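Local coordinates for proline dipeptidase (Streptococcus agalactiae, PDB 3OOO), which probably hydrolyses dipeptides ending in proline as a manganese-dependent M24B-family peptidase, represented here by its N-terminal creatinase/prolidase domain, at residues P25-V28 and N29-G33; T108-Q111 and G112-V116. All blocks are in the same frame, centred on the assembly; numbering follows the deposited sequence.

Interaction 1: residues P25-V28 and N29-G33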
# COMPACT_ATOMS: atom_id res chain seq x y z
N PRO A 25 2.23 6.25 -10.35
CA PRO A 25 2.22 7.34 -11.33
C PRO A 25 3.55 7.48 -12.08
O PRO A 25 3.56 7.77 -13.27
CB PRO A 25 1.96 8.58 -10.47
CG PRO A 25 1.17 8.06 -9.31
CD PRO A 25 1.76 6.70 -9.02
N VAL A 26 4.66 7.24 -11.39
CA VAL A 26 5.98 7.30 -12.01
C VAL A 26 6.16 6.18 -13.04
O VAL A 26 6.64 6.42 -14.15
CB VAL A 26 7.10 7.27 -10.93
CG1 VAL A 26 8.48 7.22 -11.57
CG2 VAL A 26 6.98 8.49 -10.02
N THR A 27 5.75 4.96 -12.67
CA THR A 27 5.84 3.81 -13.56
C THR A 27 4.95 3.99 -14.78
O THR A 27 5.38 3.77 -15.91
CB THR A 27 5.46 2.51 -12.83
OG1 THR A 27 6.26 2.36 -11.65
CG2 THR A 27 5.67 1.30 -13.75
N VAL A 28 3.70 4.40 -14.55
CA VAL A 28 2.77 4.61 -15.65
C VAL A 28 3.29 5.67 -16.62
O VAL A 28 3.21 5.50 -17.85
CB VAL A 28 1.36 4.94 -15.13
CG1 VAL A 28 0.44 5.34 -16.27
CG2 VAL A 28 0.81 3.72 -14.39
N ASN A 29 3.86 6.74 -16.08
CA ASN A 29 4.45 7.79 -16.90
C ASN A 29 5.66 7.28 -17.70
O ASN A 29 5.81 7.61 -18.87
CB ASN A 29 4.84 9.00 -16.05
CG ASN A 29 5.30 10.18 -16.88
OD1 ASN A 29 4.63 10.60 -17.82
ND2 ASN A 29 6.45 10.73 -16.51
N TYR A 30 6.50 6.47 -17.06
CA TYR A 30 7.64 5.84 -17.73
C TYR A 30 7.17 4.99 -18.92
O TYR A 30 7.79 4.98 -19.98
CB TYR A 30 8.45 5.01 -16.74
CG TYR A 30 9.49 4.10 -17.36
CD1 TYR A 30 10.70 4.62 -17.83
CD2 TYR A 30 9.27 2.73 -17.48
CE1 TYR A 30 11.66 3.79 -18.40
CE2 TYR A 30 10.22 1.89 -18.06
CZ TYR A 30 11.41 2.43 -18.51
OH TYR A 30 12.37 1.61 -19.08
N LEU A 31 6.07 4.27 -18.72
CA LEU A 31 5.56 3.35 -19.73
C LEU A 31 4.74 4.00 -20.85
O LEU A 31 4.62 3.42 -21.93
CB LEU A 31 4.73 2.24 -19.08
CG LEU A 31 5.45 1.27 -18.14
CD1 LEU A 31 4.43 0.34 -17.49
CD2 LEU A 31 6.52 0.47 -18.88
N THR A 32 4.16 5.17 -20.59
CA THR A 32 3.15 5.75 -21.49
C THR A 32 3.32 7.23 -21.82
O THR A 32 2.75 7.70 -22.81
CB THR A 32 1.72 5.60 -20.92
OG1 THR A 32 1.56 6.45 -19.77
CG2 THR A 32 1.40 4.15 -20.56
N GLY A 33 4.06 7.97 -21.00
CA GLY A 33 4.16 9.42 -21.13
C GLY A 33 3.02 10.19 -20.49
O GLY A 33 2.97 11.42 -20.56
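Thr27 and Leu31, one helical turn apart on helix 25-32, run side by side and point the same way, with Thr27 CG2 lying 4.1 Å from Leu31 CD1. The threonine methyl is turned to this side because CG2 stands anti to the backbone N; its hydroxyl OG1 lies beside that N and bonds to Glu101 instead. Leu31 also lays its branch point over the backbone of the preceding turn, CG sitting 3.4 Å from Thr27 O, the same oxygen that accepts the Leu31 N-H at 2.9 Å. On the neighbouring flank Val28 and Thr32 cross at a slant, Val28 CG1 being 3.8 Å from Thr32 OG1. With chi1 at 69°, Thr32 OG1 is held between its own backbone N and carbonyl carbon and folds back to donate to Val28 O at 2.7 Å. The hydroxyl approaches from above the carbonyl plane, 45° out of it, while the Thr32 N-H makes a second, weak bond to that oxygen. Phe34 N also bonds to this hydroxyl, which thus links the last turn to the chain that leaves it. Tyr30 meets Lys4 of helix 3-14 in a cation-pi contact, and Leu31 packs on Leu5 and Ile8 of the same helix and, with Val28, on Phe22 of strand 19-22. Gly33 takes a positive phi of 83°, and its N-H reaches Asn29 O at 2.8 Å. Residues 25-33 make up a short amphipathic helix with a threonine hydroxyl bond and a glycine of positive phi near its C-terminal end, in the creatinase/prolidase N-terminal domain.

Interaction 2: residues T108-Q111 and G112-V116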
# COMPACT_ATOMS: atom_id res chain seq x y z
N THR A 108 -5.72 -0.82 0.59
CA THR A 108 -7.08 -0.54 0.15
C THR A 108 -7.26 -0.88 -1.32
O THR A 108 -8.22 -1.55 -1.70
CB THR A 108 -7.44 0.93 0.37
OG1 THR A 108 -7.38 1.20 1.78
CG2 THR A 108 -8.85 1.22 -0.14
N LYS A 109 -6.32 -0.42 -2.14
CA LYS A 109 -6.42 -0.63 -3.58
C LYS A 109 -6.15 -2.08 -3.96
O LYS A 109 -6.76 -2.61 -4.89
CB LYS A 109 -5.48 0.33 -4.32
CG LYS A 109 -5.92 1.78 -4.18
CD LYS A 109 -4.93 2.74 -4.78
CE LYS A 109 -5.47 4.16 -4.68
NZ LYS A 109 -5.01 4.99 -5.80
N PHE A 110 -5.24 -2.73 -3.24
CA PHE A 110 -4.96 -4.15 -3.41
C PHE A 110 -6.22 -4.97 -3.15
O PHE A 110 -6.58 -5.84 -3.93
CB PHE A 110 -3.81 -4.54 -2.47
CG PHE A 110 -3.43 -5.99 -2.51
CD1 PHE A 110 -3.10 -6.62 -3.71
CD2 PHE A 110 -3.33 -6.71 -1.33
CE1 PHE A 110 -2.72 -7.96 -3.73
CE2 PHE A 110 -2.95 -8.06 -1.34
CZ PHE A 110 -2.64 -8.68 -2.54
N GLN A 111 -6.90 -4.66 -2.05
CA GLN A 111 -8.11 -5.39 -1.71
C GLN A 111 -9.22 -5.13 -2.74
O GLN A 111 -9.96 -6.05 -3.09
CB GLN A 111 -8.54 -5.13 -0.26
CG GLN A 111 -7.50 -5.69 0.71
CD GLN A 111 -7.95 -5.73 2.15
OE1 GLN A 111 -8.87 -5.01 2.56
NE2 GLN A 111 -7.29 -6.56 2.95
N GLY A 112 -9.27 -3.91 -3.26
CA GLY A 112 -10.18 -3.61 -4.37
C GLY A 112 -9.92 -4.48 -5.58
O GLY A 112 -10.84 -5.07 -6.15
N LEU A 113 -8.66 -4.58 -5.99
CA LEU A 113 -8.30 -5.40 -7.14
C LEU A 113 -8.65 -6.87 -6.92
O LEU A 113 -9.03 -7.57 -7.87
CB LEU A 113 -6.82 -5.25 -7.49
CG LEU A 113 -6.39 -3.90 -8.09
CD1 LEU A 113 -4.88 -3.81 -8.22
CD2 LEU A 113 -7.03 -3.68 -9.46
N GLN A 114 -8.52 -7.33 -5.68
CA GLN A 114 -8.86 -8.71 -5.34
C GLN A 114 -10.35 -9.02 -5.50
O GLN A 114 -10.72 -10.19 -5.71
CB GLN A 114 -8.38 -9.07 -3.94
CG GLN A 114 -6.87 -9.19 -3.84
CD GLN A 114 -6.39 -9.49 -2.44
OE1 GLN A 114 -6.43 -8.64 -1.55
NE2 GLN A 114 -5.92 -10.72 -2.23
N THR A 115 -11.21 -8.00 -5.43
CA THR A 115 -12.65 -8.20 -5.68
C THR A 115 -12.95 -8.37 -7.16
O THR A 115 -14.01 -8.88 -7.53
CB THR A 115 -13.53 -7.04 -5.12
OG1 THR A 115 -13.35 -5.85 -5.90
CG2 THR A 115 -13.23 -6.77 -3.65
N VAL A 116 -12.00 -7.95 -8.00
CA VAL A 116 -12.15 -7.98 -9.46
C VAL A 116 -11.52 -9.23 -10.05
O VAL A 116 -12.11 -9.87 -10.92
CB VAL A 116 -11.55 -6.70 -10.11
CG1 VAL A 116 -11.55 -6.81 -11.64
CG2 VAL A 116 -12.30 -5.46 -9.65
O HOH W 1 -5.63 -8.54 1.25
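Phe110 presents one face of its ring to the amide of Gln114, which lies stacked on it with the two planes 21° apart. The overlap is offset toward the rim: OE1 of Gln114 is 3.5 Å from CE2 of Phe110, and the amide carbon CD of Gln114 sits 3.8 Å from CZ of Phe110. Phe110 CG stands anti to the backbone N (chi1 179°), which brings the ring forward along the helix, where the extended chain of Gln114 carries its amide across it. Gln111 crosses Gln114 obliquely, their amides 40° apart. A water joins the two, accepting from Gln111 NE2 at 3.1 Å and donating to Gln114 OE1 at 2.9 Å, and so helps to fix the amide over the ring. Beneath, main-chain bonds from Gly112, Leu113 and Gln114 continue the helix. Thr115 N makes a weak bond to Gln111 O and a second one to Gly112 O, which also accepts from Thr115 OG1 at 2.6 Å, in the carbonyl plane and on a lone pair. Phe110 also meets Phe102 of its own chain edge-to-face and packs on Val107 of the second subunit, while Leu113 packs on Trp83 of helix 82-89 and on Phe121, inside the beta-alpha-beta unit its helix forms with strands 97-100 and 120-123. The contact therefore sets a buried ring against a polar amide that stacks on its face, and the two glutamines are joined through water.

How the interactions relate
Interactions 1 and 2 are single-helix contacts on opposite sides of the chain's centre, their own centres 21 Å apart and their nearest atoms about 8 Å, without touching. Both are partly buried, and each runs into the final turns of its helix. Residues 25-33 face their own chain, with aliphatic packing against helix 3-14 and the sheet, and no other subunit touches them; residues 108-116 combine a leucine directed into the same domain with a threonine, phenylalanine and glutamine at the second subunit. Threonine hydroxyls bond backward to carbonyls in both, but interaction 1 also sets a threonine methyl beside a leucine, whereas interaction 2 stacks a ring on an amide and employs water.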